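Local coordinates for peptide chain release factor RF2 (Thermus thermophilus, PDB 2IHR), which recognises the stop codons UGA and UAA on the ribosome and triggers release of the finished polypeptide from the P-site tRNA, at residues L118-G123 against A206-I211; W132-L137 against A162-A167; G126-D131 against H202-G207; K114-T119 against N175-L180; G185-V190 against Q310-V315. All blocks are in the same frame, centred on the assembly; numbering follows the deposited sequence.

Interaction 1: residues L118-G123 against A206-I211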
# COMPACT_ATOMS: atom_id res chain seq x y z
N LEU A 118 7.88 1.41 1.47
CA LEU A 118 7.64 0.65 2.70
C LEU A 118 8.92 0.64 3.54
O LEU A 118 10.03 0.37 3.01
CB LEU A 118 7.17 -0.76 2.33
CG LEU A 118 6.91 -1.82 3.43
CD1 LEU A 118 5.66 -2.67 3.10
CD2 LEU A 118 8.16 -2.69 3.60
N THR A 119 8.77 0.95 4.83
CA THR A 119 9.93 1.02 5.74
C THR A 119 9.72 0.18 7.00
O THR A 119 8.66 0.23 7.63
CB THR A 119 10.18 2.48 6.22
OG1 THR A 119 10.03 3.39 5.12
CG2 THR A 119 11.58 2.62 6.80
N ILE A 120 10.76 -0.54 7.41
CA ILE A 120 10.73 -1.42 8.58
C ILE A 120 11.83 -1.12 9.58
O ILE A 120 12.99 -0.98 9.21
CB ILE A 120 10.89 -2.90 8.15
CG1 ILE A 120 9.68 -3.31 7.29
CG2 ILE A 120 10.94 -3.82 9.38
CD1 ILE A 120 10.01 -4.26 6.19
N GLN A 121 11.48 -1.01 10.85
CA GLN A 121 12.48 -0.79 11.88
C GLN A 121 12.13 -1.66 13.04
O GLN A 121 10.96 -1.82 13.34
CB GLN A 121 12.47 0.68 12.31
CG GLN A 121 13.12 1.60 11.30
CD GLN A 121 13.08 3.05 11.69
OE1 GLN A 121 12.05 3.73 11.57
NE2 GLN A 121 14.21 3.55 12.16
N PRO A 122 13.11 -2.31 13.67
CA PRO A 122 12.71 -3.14 14.82
C PRO A 122 12.15 -2.29 15.98
O PRO A 122 12.29 -1.08 16.00
CB PRO A 122 14.00 -3.89 15.21
CG PRO A 122 15.14 -3.08 14.59
CD PRO A 122 14.53 -2.50 13.30
N GLY A 123 11.48 -2.94 16.92
CA GLY A 123 10.92 -2.24 18.06
C GLY A 123 11.57 -2.94 19.23
O GLY A 123 12.77 -3.22 19.19
N ALA A 206 8.10 -4.90 15.62
CA ALA A 206 8.75 -4.16 14.53
C ALA A 206 7.59 -3.36 13.98
O ALA A 206 6.48 -3.86 14.01
CB ALA A 206 9.30 -5.10 13.47
N GLY A 207 7.82 -2.14 13.55
CA GLY A 207 6.75 -1.34 12.97
C GLY A 207 6.99 -1.23 11.46
O GLY A 207 8.15 -1.22 11.03
N VAL A 208 5.90 -1.13 10.68
CA VAL A 208 5.97 -1.05 9.22
C VAL A 208 5.28 0.21 8.74
O VAL A 208 4.16 0.47 9.16
CB VAL A 208 5.25 -2.30 8.54
CG1 VAL A 208 5.13 -2.12 7.04
CG2 VAL A 208 6.02 -3.59 8.83
N GLU A 209 5.95 1.00 7.88
CA GLU A 209 5.35 2.20 7.29
C GLU A 209 5.31 2.10 5.78
O GLU A 209 6.22 1.52 5.15
CB GLU A 209 6.09 3.48 7.66
CG GLU A 209 5.20 4.49 8.42
CD GLU A 209 3.83 4.79 7.77
OE1 GLU A 209 2.93 5.29 8.48
OE2 GLU A 209 3.63 4.54 6.56
N VAL A 210 4.25 2.70 5.23
CA VAL A 210 3.98 2.75 3.82
C VAL A 210 3.35 4.11 3.48
O VAL A 210 2.33 4.49 4.07
CB VAL A 210 2.96 1.65 3.39
CG1 VAL A 210 3.02 1.39 1.86
CG2 VAL A 210 3.24 0.39 4.15
N ILE A 211 3.96 4.84 2.53
CA ILE A 211 3.47 6.13 2.03
C ILE A 211 3.59 6.03 0.50
O ILE A 211 4.36 5.22 -0.02
CB ILE A 211 4.34 7.26 2.52
CG1 ILE A 211 5.71 7.15 1.84
CG2 ILE A 211 4.39 7.26 4.08
CD1 ILE A 211 6.71 8.12 2.32
O HOH W 1 7.69 3.92 4.33
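The flat groups that meet here are the peptide units of T119 and E209. E209 N lies in the plane of the T119 carbonyl, 2.8 Å from T119 O. The return bond is shorter but less flat: T119 N is 2.6 Å from E209 O and tilted 18° from the E209 carbonyl plane. The two segments are antiparallel neighbours near the middle of a mixed β-sheet. Further along, Q121 and G207 form the next hydrogen-bonded pair. G207 N donates to Q121 O at 3.2 Å, while the bond from Q121 N to G207 O is weak.

One face of the sheet carries L118, I120 and P122 beside A206, V208 and V210. It is apolar and mostly buried. L118 has CG anti to its backbone nitrogen (chi1 177°). This sets CD1 across the neighbouring strand, 4.0 Å from V208 CG1 and equally close to V210 CG2. I120 and V208 lie side by side and point the same way, with I120 CG1 4.0 Å from V208 CG2. Helix 127-145 packs on this face through Y140, A133, A129 and L136.

T119, Q121 and E209 project from the other face, which is more open. Y166 of the next strand touches T119 and Q121 there, and T119 OG1 is also bonded to Q168 NE2. A water bridges the two strands on this side. It lies 2.5 Å from T119 OG1 and makes a weak bond to E209 O at 2.9 Å.

Interaction 2: residues W132-L137 against A162-A167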
# COMPACT_ATOMS: atom_id res chain seq x y z
N TRP A 132 13.16 -10.50 13.40
CA TRP A 132 11.75 -10.32 13.04
C TRP A 132 11.58 -9.27 11.93
O TRP A 132 10.77 -9.43 11.02
CB TRP A 132 10.98 -9.90 14.30
CG TRP A 132 9.47 -9.67 14.16
CD1 TRP A 132 8.74 -8.72 14.82
CD2 TRP A 132 8.53 -10.38 13.32
NE1 TRP A 132 7.42 -8.80 14.45
CE2 TRP A 132 7.26 -9.81 13.54
CE3 TRP A 132 8.64 -11.46 12.42
CZ2 TRP A 132 6.12 -10.26 12.89
CZ3 TRP A 132 7.48 -11.92 11.77
CH2 TRP A 132 6.26 -11.31 12.01
N ALA A 133 12.32 -8.18 12.03
CA ALA A 133 12.25 -7.13 11.03
C ALA A 133 12.72 -7.70 9.63
O ALA A 133 12.12 -7.43 8.55
CB ALA A 133 13.13 -5.97 11.49
N GLU A 134 13.78 -8.50 9.64
CA GLU A 134 14.26 -9.09 8.41
C GLU A 134 13.18 -10.05 7.87
O GLU A 134 13.02 -10.21 6.65
CB GLU A 134 15.56 -9.82 8.70
CG GLU A 134 16.26 -10.33 7.46
CD GLU A 134 17.56 -10.98 7.82
OE1 GLU A 134 18.19 -10.48 8.77
OE2 GLU A 134 17.97 -11.96 7.16
N MET A 135 12.44 -10.66 8.79
CA MET A 135 11.40 -11.59 8.42
C MET A 135 10.27 -10.92 7.69
O MET A 135 9.77 -11.42 6.66
CB MET A 135 10.87 -12.31 9.67
CG MET A 135 11.91 -13.29 10.31
SD MET A 135 11.04 -14.42 11.43
CE MET A 135 11.78 -13.98 12.98
N LEU A 136 9.86 -9.78 8.22
CA LEU A 136 8.80 -9.01 7.60
C LEU A 136 9.31 -8.55 6.22
O LEU A 136 8.54 -8.56 5.25
CB LEU A 136 8.46 -7.81 8.51
CG LEU A 136 7.71 -8.08 9.83
CD1 LEU A 136 7.91 -6.91 10.82
CD2 LEU A 136 6.21 -8.27 9.55
N LEU A 137 10.60 -8.15 6.13
CA LEU A 137 11.23 -7.69 4.88
C LEU A 137 11.15 -8.78 3.81
O LEU A 137 10.85 -8.52 2.66
CB LEU A 137 12.72 -7.36 5.08
CG LEU A 137 13.47 -6.30 4.19
CD1 LEU A 137 14.90 -6.77 3.94
CD2 LEU A 137 12.78 -6.04 2.89
N ALA A 162 22.35 -9.52 14.85
CA ALA A 162 21.64 -10.22 13.78
C ALA A 162 20.54 -9.41 13.16
O ALA A 162 20.16 -8.33 13.64
CB ALA A 162 21.05 -11.55 14.32
N GLY A 163 20.02 -9.95 12.06
CA GLY A 163 18.92 -9.32 11.38
C GLY A 163 19.22 -7.90 11.01
O GLY A 163 20.38 -7.49 10.99
N ILE A 164 18.18 -7.14 10.75
CA ILE A 164 18.36 -5.78 10.35
C ILE A 164 17.95 -4.74 11.38
O ILE A 164 17.11 -5.01 12.23
CB ILE A 164 17.61 -5.53 9.04
CG1 ILE A 164 16.10 -5.78 9.25
CG2 ILE A 164 18.25 -6.40 7.96
CD1 ILE A 164 15.23 -5.31 8.12
N ASP A 165 18.55 -3.56 11.28
CA ASP A 165 18.25 -2.47 12.20
C ASP A 165 17.38 -1.45 11.51
O ASP A 165 16.80 -0.56 12.16
CB ASP A 165 19.51 -1.80 12.70
CG ASP A 165 19.85 -2.21 14.11
OD1 ASP A 165 18.97 -2.14 15.01
OD2 ASP A 165 21.02 -2.60 14.32
N TYR A 166 17.29 -1.60 10.20
CA TYR A 166 16.48 -0.71 9.40
C TYR A 166 16.49 -1.22 7.95
O TYR A 166 17.45 -1.85 7.48
CB TYR A 166 17.06 0.70 9.50
CG TYR A 166 16.45 1.75 8.60
CD1 TYR A 166 16.71 1.74 7.22
CD2 TYR A 166 15.56 2.71 9.11
CE1 TYR A 166 16.10 2.65 6.37
CE2 TYR A 166 14.93 3.64 8.26
CZ TYR A 166 15.21 3.59 6.88
OH TYR A 166 14.58 4.44 5.99
N ALA A 167 15.39 -0.97 7.25
CA ALA A 167 15.29 -1.37 5.85
C ALA A 167 14.22 -0.52 5.26
O ALA A 167 13.27 -0.17 5.94
CB ALA A 167 14.91 -2.85 5.74
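I164 has its CG1 branch between the backbone nitrogen and the carbonyl carbon (chi1 61°), which turns CG1 and CD1 onto helix 127-145. CG1 meets A133 CB at 3.7 Å and lies 3.6 Å from E134 N. CD1 continues over the A133 peptide, 3.8 Å from A133 O. E134 reaches out by a different route. Its CG is anti to the backbone nitrogen (chi1 -173°), and the chain stays extended beyond CG. The carboxylate therefore lies over the loop before the strand, with OE1 2.9 Å from G163 CA. The other oxygen, OE2, forms a salt bridge with R138 one turn further along the helix. G163, with positive phi, has no side chain in the way of this approach.

One turn after A133, L137 turns toward the strand, and its CG rests 4.0 Å from A167 CB. No hydrogen bond joins the two segments, so their contact is by van der Waals packing. L156 of the adjacent strand touches L137, I164 and A167 and extends the apolar layer. Between I164 and A167 the chain turns a corner. D165 and Y166 both face T157 there, in a classic β-bulge. Strand 164-172 lies between the parallel strands 115-122 and 150-158, and helix 127-145 connects those two. The arrangement is that of a split β-α-β unit, its crossover helix packed on the strand in the middle.

Interaction 3: residues G126-D131 against H202-G207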
# COMPACT_ATOMS: atom_id res chain seq x y z
N GLY A 126 15.06 -6.79 21.33
CA GLY A 126 16.50 -6.98 21.19
C GLY A 126 16.94 -7.69 19.92
O GLY A 126 16.50 -7.32 18.85
N THR A 127 17.78 -8.70 20.01
CA THR A 127 18.20 -9.35 18.78
C THR A 127 17.00 -9.98 18.09
O THR A 127 16.93 -10.01 16.85
CB THR A 127 19.23 -10.44 19.03
OG1 THR A 127 20.16 -9.98 20.01
CG2 THR A 127 19.97 -10.77 17.72
N GLU A 128 16.06 -10.50 18.90
CA GLU A 128 14.85 -11.12 18.38
C GLU A 128 14.13 -10.14 17.46
O GLU A 128 13.65 -10.53 16.39
CB GLU A 128 13.91 -11.53 19.51
CG GLU A 128 13.77 -13.03 19.76
CD GLU A 128 13.03 -13.81 18.65
OE1 GLU A 128 13.71 -14.30 17.70
OE2 GLU A 128 11.78 -13.96 18.73
N ALA A 129 14.07 -8.87 17.86
CA ALA A 129 13.39 -7.89 17.01
C ALA A 129 14.08 -7.59 15.66
O ALA A 129 13.42 -7.18 14.69
CB ALA A 129 13.15 -6.59 17.80
N CYS A 130 15.38 -7.77 15.57
CA CYS A 130 16.07 -7.48 14.32
C CYS A 130 15.81 -8.61 13.34
O CYS A 130 15.64 -8.39 12.14
CB CYS A 130 17.60 -7.32 14.55
SG CYS A 130 18.11 -6.01 15.72
N ASP A 131 15.78 -9.82 13.87
CA ASP A 131 15.52 -11.00 13.06
C ASP A 131 14.08 -10.87 12.51
O ASP A 131 13.84 -11.06 11.31
CB ASP A 131 15.69 -12.25 13.94
CG ASP A 131 15.65 -13.56 13.15
OD1 ASP A 131 16.17 -13.61 12.01
OD2 ASP A 131 15.11 -14.56 13.70
N HIS A 202 9.46 -15.60 23.46
CA HIS A 202 9.81 -14.19 23.47
C HIS A 202 8.71 -13.47 22.72
O HIS A 202 7.90 -14.08 22.00
CB HIS A 202 11.14 -13.91 22.77
CG HIS A 202 12.34 -14.16 23.64
ND1 HIS A 202 12.50 -15.31 24.38
CD2 HIS A 202 13.47 -13.42 23.83
CE1 HIS A 202 13.68 -15.28 24.99
NE2 HIS A 202 14.28 -14.15 24.67
N THR A 203 8.66 -12.18 22.93
CA THR A 203 7.67 -11.36 22.27
C THR A 203 8.52 -10.29 21.66
O THR A 203 9.41 -9.79 22.32
CB THR A 203 6.67 -10.81 23.27
OG1 THR A 203 6.04 -11.92 23.96
CG2 THR A 203 5.64 -9.97 22.56
N SER A 204 8.28 -9.99 20.39
CA SER A 204 9.09 -9.03 19.66
C SER A 204 8.18 -8.15 18.86
O SER A 204 7.02 -8.51 18.60
CB SER A 204 10.04 -9.74 18.72
OG SER A 204 10.97 -10.54 19.41
N PHE A 205 8.69 -6.99 18.47
CA PHE A 205 7.88 -6.06 17.68
C PHE A 205 8.75 -5.40 16.65
O PHE A 205 9.96 -5.36 16.80
CB PHE A 205 7.30 -4.94 18.55
CG PHE A 205 6.36 -5.42 19.60
CD1 PHE A 205 6.85 -5.99 20.79
CD2 PHE A 205 4.99 -5.44 19.36
CE1 PHE A 205 5.99 -6.58 21.71
CE2 PHE A 205 4.12 -6.03 20.27
CZ PHE A 205 4.63 -6.60 21.45
N ALA A 206 8.10 -4.90 15.62
CA ALA A 206 8.75 -4.16 14.53
C ALA A 206 7.59 -3.36 13.98
O ALA A 206 6.48 -3.86 14.01
CB ALA A 206 9.30 -5.10 13.47
N GLY A 207 7.82 -2.14 13.55
CA GLY A 207 6.75 -1.34 12.97
C GLY A 207 6.99 -1.23 11.46
O GLY A 207 8.15 -1.22 11.03
O HOH W 2 9.58 -12.80 19.79
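S204 OG and E128 OE2 are bridged by a water that lies 2.7 Å from each of them. The water donates to the carboxylate. S204 OG is also pressed against the aliphatic part of the same glutamate, 3.1 Å from E128 CB. The serine has OG anti to its carbonyl carbon (chi1 -64°), which points the hydroxyl at the helix. The E128 chain bends at chi2 (-69°), which leaves OE2 on the strand side and OE1 on the side of R191. OE1 makes a salt bridge with R191, which D131 OD2 also binds. E128 is thus held from two directions, by an arginine and by a water.

These residues join the first turn of helix 127-145 to strand 201-213, so that the helix starts on one face of the central sheet. The axes of the two segments approach to 7.2 Å at an angle of 51°. E128 also touches S193 and P194. They belong to the Ser-Pro-Phe tripeptide characteristic of RF2, which reads the stop codon.

H202 crosses E128 at a slant, with its CB and its CD2 each 4.1 Å from E128 CG. The imidazole plane is nearly perpendicular to the carboxylate, and H202 ND1 is bonded to R200 O. One residue beyond E128, A129 lies alongside the strand, its CB 3.6 Å from F205 O. The F205 ring lies against R188 and Q310.

Interaction 4: residues K114-T119 against N175-L180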
# COMPACT_ATOMS: atom_id res chain seq x y z
N LYS A 114 -0.33 4.56 -7.05
CA LYS A 114 1.11 4.77 -7.00
C LYS A 114 1.98 3.68 -6.40
O LYS A 114 1.52 2.84 -5.62
CB LYS A 114 1.42 6.11 -6.29
CG LYS A 114 1.73 7.28 -7.24
CD LYS A 114 0.48 8.08 -7.64
CE LYS A 114 0.80 9.18 -8.67
NZ LYS A 114 -0.24 10.26 -8.70
N ASN A 115 3.25 3.69 -6.77
CA ASN A 115 4.17 2.73 -6.23
C ASN A 115 4.31 3.00 -4.76
O ASN A 115 3.86 4.05 -4.28
CB ASN A 115 5.49 2.82 -6.95
CG ASN A 115 5.35 2.44 -8.39
OD1 ASN A 115 6.32 2.37 -9.12
ND2 ASN A 115 4.10 2.19 -8.81
N ALA A 116 4.91 2.07 -4.04
CA ALA A 116 5.00 2.20 -2.61
C ALA A 116 6.39 2.23 -1.99
O ALA A 116 7.34 1.59 -2.48
CB ALA A 116 4.17 1.09 -1.99
N ILE A 117 6.49 3.04 -0.93
CA ILE A 117 7.72 3.19 -0.15
C ILE A 117 7.36 2.61 1.22
O ILE A 117 6.59 3.22 1.98
CB ILE A 117 8.11 4.65 0.06
CG1 ILE A 117 8.28 5.33 -1.30
CG2 ILE A 117 9.38 4.74 0.93
CD1 ILE A 117 8.29 6.85 -1.25
N LEU A 118 7.88 1.41 1.47
CA LEU A 118 7.64 0.65 2.70
C LEU A 118 8.92 0.64 3.54
O LEU A 118 10.03 0.37 3.01
CB LEU A 118 7.17 -0.76 2.33
CG LEU A 118 6.91 -1.82 3.43
CD1 LEU A 118 5.66 -2.67 3.10
CD2 LEU A 118 8.16 -2.69 3.60
N THR A 119 8.77 0.95 4.83
CA THR A 119 9.93 1.02 5.74
C THR A 119 9.72 0.18 7.00
O THR A 119 8.66 0.23 7.63
CB THR A 119 10.18 2.48 6.22
OG1 THR A 119 10.03 3.39 5.12
CG2 THR A 119 11.58 2.62 6.80
N ASN A 175 -0.92 -0.09 -8.15
CA ASN A 175 -1.55 -0.18 -6.84
C ASN A 175 -0.67 -0.79 -5.78
O ASN A 175 -1.18 -1.46 -4.88
CB ASN A 175 -2.80 -1.02 -6.92
CG ASN A 175 -3.86 -0.38 -7.76
OD1 ASN A 175 -4.29 0.75 -7.48
ND2 ASN A 175 -4.30 -1.09 -8.79
N ALA A 176 0.64 -0.58 -5.90
CA ALA A 176 1.56 -1.09 -4.91
C ALA A 176 1.16 -0.40 -3.59
O ALA A 176 0.84 -1.07 -2.61
CB ALA A 176 2.98 -0.75 -5.30
N TYR A 177 1.14 0.93 -3.58
CA TYR A 177 0.75 1.66 -2.39
C TYR A 177 -0.57 1.19 -1.80
O TYR A 177 -0.66 0.76 -0.64
CB TYR A 177 0.61 3.13 -2.69
CG TYR A 177 0.22 3.86 -1.44
CD1 TYR A 177 1.03 3.79 -0.32
CD2 TYR A 177 -1.01 4.52 -1.34
CE1 TYR A 177 0.62 4.32 0.90
CE2 TYR A 177 -1.43 5.06 -0.11
CZ TYR A 177 -0.61 4.94 0.99
OH TYR A 177 -1.02 5.37 2.22
N GLY A 178 -1.63 1.29 -2.59
CA GLY A 178 -2.94 0.85 -2.13
C GLY A 178 -2.98 -0.50 -1.41
O GLY A 178 -3.45 -0.59 -0.27
N LEU A 179 -2.52 -1.55 -2.09
CA LEU A 179 -2.48 -2.90 -1.53
C LEU A 179 -1.68 -2.98 -0.25
O LEU A 179 -2.13 -3.55 0.73
CB LEU A 179 -1.87 -3.88 -2.53
CG LEU A 179 -2.70 -4.03 -3.80
CD1 LEU A 179 -1.97 -4.94 -4.77
CD2 LEU A 179 -4.08 -4.59 -3.46
N LEU A 180 -0.47 -2.43 -0.27
CA LEU A 180 0.41 -2.46 0.88
C LEU A 180 -0.00 -1.50 2.00
O LEU A 180 0.43 -1.64 3.16
CB LEU A 180 1.83 -2.11 0.43
CG LEU A 180 2.53 -3.28 -0.22
CD1 LEU A 180 3.95 -2.94 -0.75
CD2 LEU A 180 2.57 -4.38 0.85
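A116 CB points into the start of helix 176-180, 3.4 Å from Y177 N. It meets A176 CB at 4.0 Å and also lies at the edge of the Y177 ring, near the ring plane. Y177 has CG anti to the backbone nitrogen (chi1 -180°), which swings the ring away from this strand and onto V210 and P212 of the next one. Its CB stays behind, 3.1 Å from K114 O.

The same carbonyl receives the hydrogen bond across the contact. Y177 N donates to K114 O at 2.8 Å, with an N-H...O angle of 159°. This ties the first turn of a short helix to the chain leading into strand 115-122, an inner strand of the mixed sheet. The axes of the two segments run at 51° to each other and approach to 6.2 Å. K114 CB leads away from the helix, and NZ forms a salt bridge with D215.

One helical turn after A176, L180 faces the sheet. It crosses L118 at about a right angle, with its CD2 4.2 Å from L118 CD1. L180 CD1 lies equally far from A116 CB. Y140 of helix 127-145 touches both leucines, and F143 adds to the packing on L180.

Interaction 5: residues G185-V190 against Q310-V315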
# COMPACT_ATOMS: atom_id res chain seq x y z
N GLY A 185 1.74 -0.27 10.35
CA GLY A 185 1.33 -0.47 11.72
C GLY A 185 2.38 -1.25 12.46
O GLY A 185 3.49 -1.43 11.93
N VAL A 186 2.05 -1.73 13.66
CA VAL A 186 3.00 -2.51 14.44
C VAL A 186 2.72 -4.03 14.32
O VAL A 186 1.58 -4.49 14.35
CB VAL A 186 3.01 -2.06 15.94
CG1 VAL A 186 4.03 -2.86 16.74
CG2 VAL A 186 3.36 -0.59 16.02
N HIS A 187 3.77 -4.81 14.20
CA HIS A 187 3.59 -6.23 14.01
C HIS A 187 4.22 -6.97 15.16
O HIS A 187 5.39 -6.73 15.50
CB HIS A 187 4.22 -6.63 12.65
CG HIS A 187 3.47 -6.10 11.46
ND1 HIS A 187 2.70 -6.89 10.64
CD2 HIS A 187 3.37 -4.84 10.95
CE1 HIS A 187 2.18 -6.17 9.67
NE2 HIS A 187 2.57 -4.92 9.83
N ARG A 188 3.46 -7.88 15.78
CA ARG A 188 4.00 -8.63 16.91
C ARG A 188 4.30 -10.11 16.63
O ARG A 188 3.49 -10.83 16.01
CB ARG A 188 3.06 -8.52 18.10
CG ARG A 188 3.54 -9.27 19.28
CD ARG A 188 2.65 -9.06 20.45
NE ARG A 188 1.39 -9.77 20.30
CZ ARG A 188 0.95 -10.66 21.19
NH1 ARG A 188 1.68 -10.94 22.26
NH2 ARG A 188 -0.22 -11.27 21.00
N LEU A 189 5.47 -10.55 17.11
CA LEU A 189 5.98 -11.90 16.96
C LEU A 189 6.12 -12.63 18.28
O LEU A 189 6.72 -12.14 19.22
CB LEU A 189 7.35 -11.86 16.28
CG LEU A 189 7.94 -13.10 15.54
CD1 LEU A 189 9.12 -13.61 16.31
CD2 LEU A 189 6.91 -14.16 15.33
N VAL A 190 5.56 -13.82 18.34
CA VAL A 190 5.65 -14.64 19.53
C VAL A 190 6.18 -16.03 19.17
O VAL A 190 5.64 -16.72 18.27
CB VAL A 190 4.28 -14.81 20.17
CG1 VAL A 190 4.43 -15.42 21.52
CG2 VAL A 190 3.58 -13.46 20.20
N GLN A 310 -0.22 -3.63 18.49
CA GLN A 310 -0.11 -4.32 17.21
C GLN A 310 -1.40 -4.45 16.44
O GLN A 310 -2.48 -4.71 17.02
CB GLN A 310 0.42 -5.73 17.38
CG GLN A 310 0.94 -6.09 18.75
CD GLN A 310 -0.13 -6.36 19.82
OE1 GLN A 310 -1.24 -6.83 19.53
NE2 GLN A 310 0.24 -6.11 21.08
N ILE A 311 -1.30 -4.24 15.14
CA ILE A 311 -2.44 -4.47 14.28
C ILE A 311 -2.53 -6.00 13.98
O ILE A 311 -3.61 -6.55 13.79
CB ILE A 311 -2.30 -3.73 12.99
CG1 ILE A 311 -1.02 -4.21 12.28
CG2 ILE A 311 -2.32 -2.23 13.28
CD1 ILE A 311 -0.95 -3.73 10.86
N ARG A 312 -1.39 -6.70 13.97
CA ARG A 312 -1.47 -8.10 13.65
C ARG A 312 -0.51 -8.94 14.45
O ARG A 312 0.53 -8.45 14.83
CB ARG A 312 -1.26 -8.29 12.12
CG ARG A 312 -1.47 -9.75 11.71
CD ARG A 312 -1.06 -9.92 10.35
NE ARG A 312 -1.82 -9.04 9.50
CZ ARG A 312 -1.29 -8.40 8.48
NH1 ARG A 312 0.02 -8.57 8.25
NH2 ARG A 312 -2.04 -7.59 7.75
N SER A 313 -0.88 -10.20 14.77
CA SER A 313 0.04 -11.08 15.53
C SER A 313 0.38 -12.38 14.84
O SER A 313 -0.50 -13.09 14.25
CB SER A 313 -0.46 -11.38 16.94
OG SER A 313 -0.24 -10.26 17.79
N TYR A 314 1.68 -12.69 14.92
CA TYR A 314 2.21 -13.90 14.32
C TYR A 314 2.73 -14.79 15.40
O TYR A 314 3.89 -14.73 15.75
CB TYR A 314 3.35 -13.55 13.38
CG TYR A 314 2.99 -12.56 12.30
CD1 TYR A 314 2.69 -11.22 12.62
CD2 TYR A 314 3.01 -12.94 10.94
CE1 TYR A 314 2.43 -10.28 11.63
CE2 TYR A 314 2.75 -12.00 9.93
CZ TYR A 314 2.48 -10.68 10.29
OH TYR A 314 2.35 -9.74 9.32
N VAL A 315 1.88 -15.64 15.95
CA VAL A 315 2.39 -16.44 17.04
C VAL A 315 2.57 -17.86 16.58
O VAL A 315 1.64 -18.64 16.48
CB VAL A 315 1.50 -16.24 18.35
CG1 VAL A 315 0.15 -15.83 17.99
CG2 VAL A 315 1.51 -17.50 19.23
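G185-V190 and Q310-V315 run parallel, their strand axes 17° apart, and R188 is the main backbone link. R188 N donates to R312 O at 3.1 Å, and R188 O accepts from Y314 N at 2.8 Å. Bonds from I311 N to V186 O and from V190 N to Y314 O extend the ladder on either side.

H187, R312 and Y314 share one face. Y314 OH is bonded twice: to H187 ND1 at 3.2 Å and to R312 NH1 at 2.8 Å. R312 NH1 lies in the imidazole plane at the ring edge, and I311 CG1 sits over a face of the ring. The H187 and Y314 rings meet rim to rim, their planes 40° apart. Outside partners fix the polar ends: H187 NE2 bonds to E183 O, and R312 forms salt bridges with E183 and D323. W132 packs edge-to-face with Y314.

R188 and S313 occupy the other face. The arginine bends at chi3 (73°), which returns NE to S313 OG at 3.0 Å; NH2 adds a weak bond. H324 NE2 binds the same hydroxyl. Q310 crosses the arginine stem, with CG 3.3 Å from R188 CB. At the far end V190 and V315 lie side by side, their CB atoms 3.6 Å apart.

The strands are 120 residues apart in sequence. The first belongs to the PCRF region and the second to the RF-1 region. Their pairing builds one sheet from both, as in the compact domain 2/4 unit of bacterial release factors.

In the fold
All five contacts belong to one mixed sheet and the helices on it. Interactions 1 and 3 share A206 and G207, and their centres are 12 Å apart. Interaction 1 meets interaction 2 through the bond from I120 N to A167 O (2.9 Å). It meets interaction 5 through V208 N and G185 O (2.7 Å). W132 NE1, 3.1 Å from H187 O, ties the helix of interaction 2 to interaction 5. Interaction 4 lies toward the start of strand 115-122, its centre about 24 Å from that of interaction 3. The codon-reading Ser-Pro-Phe loop leaves strand 185-190 beside interaction 3. Q240 of the peptide-releasing GGQ motif belongs to the segment between strands 201-213 and 312-315.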